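Local coordinates for protein ZmpA Glycopeptidase (Clostridium perfringens, PDB 6XSX) that acts as a metalloprotease of the M60 family, probably cleaving the peptide chain of glycosylated proteins, and is represented here by its catalytic module, at residues 73-78 and 90-95; 476-481 and 513-518. All blocks are in the same frame, centred on the assembly; numbering follows the deposited sequence.

Contact 1 of 2, residues 73-78 and 90-95; sequences TPKLVF and TISLSK
Thr73 and Leu93 meet through a short hydrogen bond. The OG1 hydroxyl of Thr73 donates to Leu93 O at 2.6 Å, from 31° out of the carbonyl plane. The hydroxyl reaches it because it sits between the backbone N and the carbonyl carbon (chi1 55°). Two backbone hydrogen bonds follow. Ile91 N donates to Leu76 O at 2.7 Å, and Leu76 N donates to Ile91 O at 3.0 Å. They make Leu76 and Ile91 an antiparallel hydrogen-bonded pair. Val77 and Thr90 form the next, non-hydrogen-bonded pair.

Water 1 links the two chains where they move apart. It accepts from Leu93 N at 2.8 Å and donates to Thr73 OG1 at 2.8 Å. Pro74 O also lies 2.7 Å from this water. Beside it, the Lys75 chain bends at chi2 and chi4, and its NZ makes a weak hydrogen bond to Ser92 OG at 3.2 Å.

Leu76, Ile91 and Leu93 turn to the same side. CD1 of Ile91 touches Phe78 CB at 4.0 Å. Strands 60-66 and 96-101 cover this side: Leu76 lies on Ile61 and Val63, Leu93 on Val65 and Asn98, and Ile91 on Ile100.

Beyond the paired residues, a hydroxyl and a water thus take over from direct backbone bonding. Leu93 O and Leu93 N find partners in them, while Leu76, Ile91 and Leu93 pack inward.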
loop_
_atom_site.group_PDB
_atom_site.type_symbol
_atom_site.label_atom_id
_atom_site.label_comp_id
_atom_site.label_asym_id
_atom_site.label_seq_id
_atom_site.Cartn_x
_atom_site.Cartn_y
_atom_site.Cartn_z
ATOM N N THR A 73 -7.283 31.091 -11.854
ATOM C CA THR A 73 -6.973 30.406 -13.096
ATOM C C THR A 73 -6.348 29.052 -12.780
ATOM O O THR A 73 -5.642 28.918 -11.776
ATOM C CB THR A 73 -5.975 31.219 -13.924
ATOM O OG1 THR A 73 -4.816 31.482 -13.126
ATOM C CG2 THR A 73 -6.568 32.508 -14.455
ATOM N N PRO A 74 -6.578 28.026 -13.636
ATOM C CA PRO A 74 -5.903 26.735 -13.503
ATOM C C PRO A 74 -4.413 26.909 -13.790
ATOM O O PRO A 74 -3.978 27.968 -14.251
ATOM C CB PRO A 74 -6.540 25.863 -14.599
ATOM C CG PRO A 74 -7.058 26.867 -15.626
ATOM C CD PRO A 74 -7.471 28.071 -14.808
ATOM N N LYS A 75 -3.655 25.852 -13.494
ATOM C CA LYS A 75 -2.217 25.812 -13.679
ATOM C C LYS A 75 -1.871 24.694 -14.664
ATOM O O LYS A 75 -2.624 23.726 -14.822
ATOM C CB LYS A 75 -1.548 25.640 -12.310
ATOM C CG LYS A 75 -1.676 26.877 -11.424
ATOM C CD LYS A 75 -1.875 26.631 -9.942
ATOM C CE LYS A 75 -2.319 27.867 -9.178
ATOM N NZ LYS A 75 -1.623 29.108 -9.612
ATOM N N LEU A 76 -0.734 24.866 -15.342
ATOM C CA LEU A 76 -0.128 23.791 -16.105
ATOM C C LEU A 76 0.960 23.160 -15.239
ATOM O O LEU A 76 1.630 23.863 -14.471
ATOM C CB LEU A 76 0.491 24.412 -17.359
ATOM C CG LEU A 76 0.268 23.672 -18.672
ATOM C CD1 LEU A 76 -1.218 23.446 -18.929
ATOM C CD2 LEU A 76 0.884 24.467 -19.819
ATOM N N VAL A 77 1.091 21.831 -15.354
ATOM C CA VAL A 77 2.208 21.106 -14.776
ATOM C C VAL A 77 3.049 20.559 -15.928
ATOM O O VAL A 77 2.533 19.836 -16.782
ATOM C CB VAL A 77 1.737 19.993 -13.814
ATOM C CG1 VAL A 77 2.904 19.176 -13.263
ATOM C CG2 VAL A 77 0.889 20.554 -12.668
ATOM N N PHE A 78 4.325 20.971 -15.967
ATOM C CA PHE A 78 5.333 20.320 -16.786
ATOM C C PHE A 78 5.993 19.236 -15.939
ATOM O O PHE A 78 6.409 19.499 -14.807
ATOM C CB PHE A 78 6.373 21.321 -17.302
ATOM C CG PHE A 78 7.644 20.717 -17.864
ATOM C CD1 PHE A 78 7.638 20.000 -19.051
ATOM C CD2 PHE A 78 8.860 20.878 -17.209
ATOM C CE1 PHE A 78 8.802 19.440 -19.562
ATOM C CE2 PHE A 78 10.024 20.316 -17.717
ATOM C CZ PHE A 78 9.998 19.601 -18.896
ATOM N N THR A 90 5.331 23.640 -11.591
ATOM C CA THR A 90 4.023 24.263 -11.716
ATOM C C THR A 90 4.166 25.567 -12.496
ATOM O O THR A 90 5.026 26.377 -12.167
ATOM C CB THR A 90 3.422 24.517 -10.330
ATOM O OG1 THR A 90 3.261 23.221 -9.767
ATOM C CG2 THR A 90 2.076 25.202 -10.387
ATOM N N ILE A 91 3.327 25.758 -13.525
ATOM C CA ILE A 91 3.360 26.973 -14.326
ATOM C C ILE A 91 2.034 27.706 -14.169
ATOM O O ILE A 91 0.981 27.182 -14.523
ATOM C CB ILE A 91 3.704 26.692 -15.806
ATOM C CG1 ILE A 91 5.026 25.929 -15.952
ATOM C CG2 ILE A 91 3.718 27.979 -16.626
ATOM C CD1 ILE A 91 5.144 25.158 -17.254
ATOM N N SER A 92 2.111 28.927 -13.628
ATOM C CA SER A 92 0.932 29.753 -13.437
ATOM C C SER A 92 0.480 30.342 -14.772
ATOM O O SER A 92 1.301 30.562 -15.663
ATOM C CB SER A 92 1.168 30.815 -12.390
ATOM O OG SER A 92 0.913 30.264 -11.103
ATOM N N LEU A 93 -0.836 30.568 -14.887
ATOM C CA LEU A 93 -1.467 31.047 -16.107
ATOM C C LEU A 93 -2.327 32.252 -15.756
ATOM O O LEU A 93 -2.883 32.325 -14.667
ATOM C CB LEU A 93 -2.360 29.953 -16.707
ATOM C CG LEU A 93 -1.664 28.685 -17.197
ATOM C CD1 LEU A 93 -2.687 27.629 -17.600
ATOM C CD2 LEU A 93 -0.732 28.981 -18.367
ATOM N N SER A 94 -2.467 33.167 -16.714
ATOM C CA SER A 94 -3.387 34.277 -16.542
ATOM C C SER A 94 -4.498 34.190 -17.586
ATOM O O SER A 94 -4.386 33.448 -18.560
ATOM C CB SER A 94 -2.646 35.576 -16.601
ATOM O OG SER A 94 -1.640 35.504 -17.595
ATOM N N LYS A 95 -5.594 34.925 -17.375
ATOM C CA LYS A 95 -6.630 34.904 -18.394
ATOM C C LYS A 95 -6.081 35.478 -19.706
ATOM O O LYS A 95 -5.277 36.414 -19.698
ATOM C CB LYS A 95 -7.896 35.623 -17.919
ATOM C CG LYS A 95 -8.962 35.742 -18.998
ATOM C CD LYS A 95 -10.273 36.324 -18.519
ATOM C CE LYS A 95 -11.304 36.375 -19.629
ATOM N NZ LYS A 95 -12.642 36.672 -19.065
HETATM O O HOH W 1 -2.578 29.783 -12.811
#

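Contact 2 of 2, residues 476-481 and 513-518; sequences NNVIGY and IVAYDN
Ile479 and Tyr516 are joined by a backbone hydrogen bond, Ile479 N to Tyr516 O at 2.7 Å. Tyr516 N returns a hydrogen bond to Gly480 O at 2.8 Å. A third hydrogen bond runs from a side chain: ND2 of Asn518 donates to a lone pair of Asn476 O at 3.0 Å, and that oxygen lies close to the plane of the Asn518 amide. The same amide also bonds Gly444 O through ND2 and Asn441 ND2 through OD1, which fixes its rotation.

CA-H...O contacts fill in between these bonds. The closest is Asp517 CA to Asn477 O at 2.9 Å. The carboxylate of Asp517 points elsewhere, to the backbone N of Phe446, Glu519 and Asn521.

Apolar contacts lie on both faces. On one, the Tyr481 ring meets Ala515 CB obliquely, with CE1 at 3.5 Å, and Ile513 CG2 near CD1. Phe468 stacks on the same ring. On the other face, CG1 of Ile479 reaches Tyr516 CB at 4.0 Å. CG1 stands between backbone N and carbonyl carbon (chi1 63°), which carries CD1 over to Asp517 O.

Val478 pairs with Asp517 and Gly480 with Tyr516, so the register slips by one residue at Ile479. This is a beta bulge in an antiparallel sheet. Strands 452-459 and 463-470 pack against its Tyr481 face, an arrangement consistent with a small beta sandwich.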
loop_
_atom_site.group_PDB
_atom_site.type_symbol
_atom_site.label_atom_id
_atom_site.label_comp_id
_atom_site.label_asym_id
_atom_site.label_seq_id
_atom_site.Cartn_x
_atom_site.Cartn_y
_atom_site.Cartn_z
ATOM N N ASN A 476 -5.536 -29.310 7.158
ATOM C CA ASN A 476 -5.569 -27.926 6.702
ATOM C C ASN A 476 -6.411 -27.062 7.645
ATOM O O ASN A 476 -6.744 -25.922 7.316
ATOM C CB ASN A 476 -6.081 -27.826 5.260
ATOM C CG ASN A 476 -5.107 -28.404 4.259
ATOM O OD1 ASN A 476 -3.901 -28.213 4.386
ATOM N ND2 ASN A 476 -5.614 -29.121 3.271
ATOM N N ASN A 477 -6.729 -27.594 8.831
ATOM C CA ASN A 477 -7.488 -26.848 9.823
ATOM C C ASN A 477 -6.570 -26.308 10.916
ATOM O O ASN A 477 -6.996 -25.477 11.712
ATOM C CB ASN A 477 -8.630 -27.684 10.412
ATOM C CG ASN A 477 -9.643 -28.088 9.358
ATOM O OD1 ASN A 477 -9.810 -27.392 8.365
ATOM N ND2 ASN A 477 -10.305 -29.219 9.543
ATOM N N VAL A 478 -5.324 -26.793 10.960
ATOM C CA VAL A 478 -4.424 -26.505 12.072
ATOM C C VAL A 478 -3.470 -25.370 11.690
ATOM O O VAL A 478 -2.933 -25.355 10.582
ATOM C CB VAL A 478 -3.663 -27.780 12.498
ATOM C CG1 VAL A 478 -2.858 -28.408 11.357
ATOM C CG2 VAL A 478 -2.781 -27.550 13.723
ATOM N N ILE A 479 -3.247 -24.427 12.619
ATOM C CA ILE A 479 -2.329 -23.322 12.377
ATOM C C ILE A 479 -1.079 -23.454 13.248
ATOM O O ILE A 479 -0.093 -22.744 13.034
ATOM C CB ILE A 479 -3.008 -21.951 12.559
ATOM C CG1 ILE A 479 -3.492 -21.739 13.998
ATOM C CG2 ILE A 479 -4.118 -21.762 11.526
ATOM C CD1 ILE A 479 -3.927 -20.319 14.308
ATOM N N GLY A 480 -1.115 -24.358 14.234
ATOM C CA GLY A 480 0.077 -24.578 15.036
ATOM C C GLY A 480 -0.226 -25.330 16.324
ATOM O O GLY A 480 -1.390 -25.611 16.627
ATOM N N TYR A 481 0.843 -25.622 17.076
ATOM C CA TYR A 481 0.742 -26.410 18.294
ATOM C C TYR A 481 1.431 -25.662 19.421
ATOM O O TYR A 481 2.543 -25.156 19.261
ATOM C CB TYR A 481 1.398 -27.787 18.132
ATOM C CG TYR A 481 0.811 -28.637 17.031
ATOM C CD1 TYR A 481 -0.192 -29.554 17.300
ATOM C CD2 TYR A 481 1.244 -28.514 15.718
ATOM C CE1 TYR A 481 -0.747 -30.336 16.296
ATOM C CE2 TYR A 481 0.699 -29.284 14.703
ATOM C CZ TYR A 481 -0.299 -30.200 14.995
ATOM O OH TYR A 481 -0.839 -30.967 14.001
ATOM N N ILE A 513 0.384 -30.937 24.767
ATOM C CA ILE A 513 0.345 -30.342 23.440
ATOM C C ILE A 513 -1.100 -29.986 23.089
ATOM O O ILE A 513 -1.997 -30.833 23.154
ATOM C CB ILE A 513 0.942 -31.299 22.389
ATOM C CG1 ILE A 513 2.291 -31.886 22.818
ATOM C CG2 ILE A 513 1.006 -30.634 21.019
ATOM C CD1 ILE A 513 3.420 -30.878 22.937
ATOM N N VAL A 514 -1.307 -28.726 22.695
ATOM C CA VAL A 514 -2.618 -28.244 22.298
ATOM C C VAL A 514 -2.520 -27.686 20.877
ATOM O O VAL A 514 -1.743 -26.767 20.628
ATOM C CB VAL A 514 -3.136 -27.202 23.308
ATOM C CG1 VAL A 514 -4.473 -26.598 22.896
ATOM C CG2 VAL A 514 -3.219 -27.769 24.726
ATOM N N ALA A 515 -3.305 -28.263 19.954
ATOM C CA ALA A 515 -3.341 -27.834 18.564
ATOM C C ALA A 515 -4.334 -26.682 18.422
ATOM O O ALA A 515 -5.287 -26.597 19.185
ATOM C CB ALA A 515 -3.709 -28.998 17.666
ATOM N N TYR A 516 -4.080 -25.786 17.456
ATOM C CA TYR A 516 -4.922 -24.610 17.268
ATOM C C TYR A 516 -5.400 -24.553 15.827
ATOM O O TYR A 516 -4.626 -24.849 14.921
ATOM C CB TYR A 516 -4.190 -23.320 17.642
ATOM C CG TYR A 516 -4.268 -22.998 19.108
ATOM C CD1 TYR A 516 -3.446 -23.644 20.021
ATOM C CD2 TYR A 516 -5.181 -22.068 19.585
ATOM C CE1 TYR A 516 -3.525 -23.359 21.377
ATOM C CE2 TYR A 516 -5.266 -21.766 20.933
ATOM C CZ TYR A 516 -4.435 -22.419 21.831
ATOM O OH TYR A 516 -4.512 -22.136 23.163
ATOM N N ASP A 517 -6.673 -24.169 15.643
ATOM C CA ASP A 517 -7.278 -24.172 14.320
ATOM C C ASP A 517 -7.343 -22.760 13.733
ATOM O O ASP A 517 -6.905 -21.788 14.353
ATOM C CB ASP A 517 -8.627 -24.894 14.315
ATOM C CG ASP A 517 -9.783 -24.100 14.899
ATOM O OD1 ASP A 517 -9.608 -22.875 15.173
ATOM O OD2 ASP A 517 -10.855 -24.723 15.098
ATOM N N ASN A 518 -7.935 -22.670 12.539
ATOM C CA ASN A 518 -7.879 -21.492 11.691
ATOM C C ASN A 518 -8.601 -20.308 12.334
ATOM O O ASN A 518 -8.406 -19.177 11.901
ATOM C CB ASN A 518 -8.436 -21.780 10.291
ATOM C CG ASN A 518 -7.481 -22.564 9.416
ATOM O OD1 ASN A 518 -6.310 -22.197 9.302
ATOM N ND2 ASN A 518 -7.977 -23.618 8.771
#

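Overall arrangement
Following the chain from the N terminus, contact 1 comes first. It closes a short hairpin, with 11 residues between its segments, at one outer edge of the ten-stranded mixed sheet. The chain then runs through most of the remaining strands of that sheet and the helical part, which carries an HExxH pattern that probably marks the metal site, with no metal bound to it here. Contact 2 opens only afterwards. It closes a longer loop of 31 residues, which includes strand 488-493, and joins two inner strands of the C-terminal four-stranded sheet. The two contacts are in series and neither nests nor crosses. Their centres lie about 61 Å apart, on opposite sides of the chain's centre.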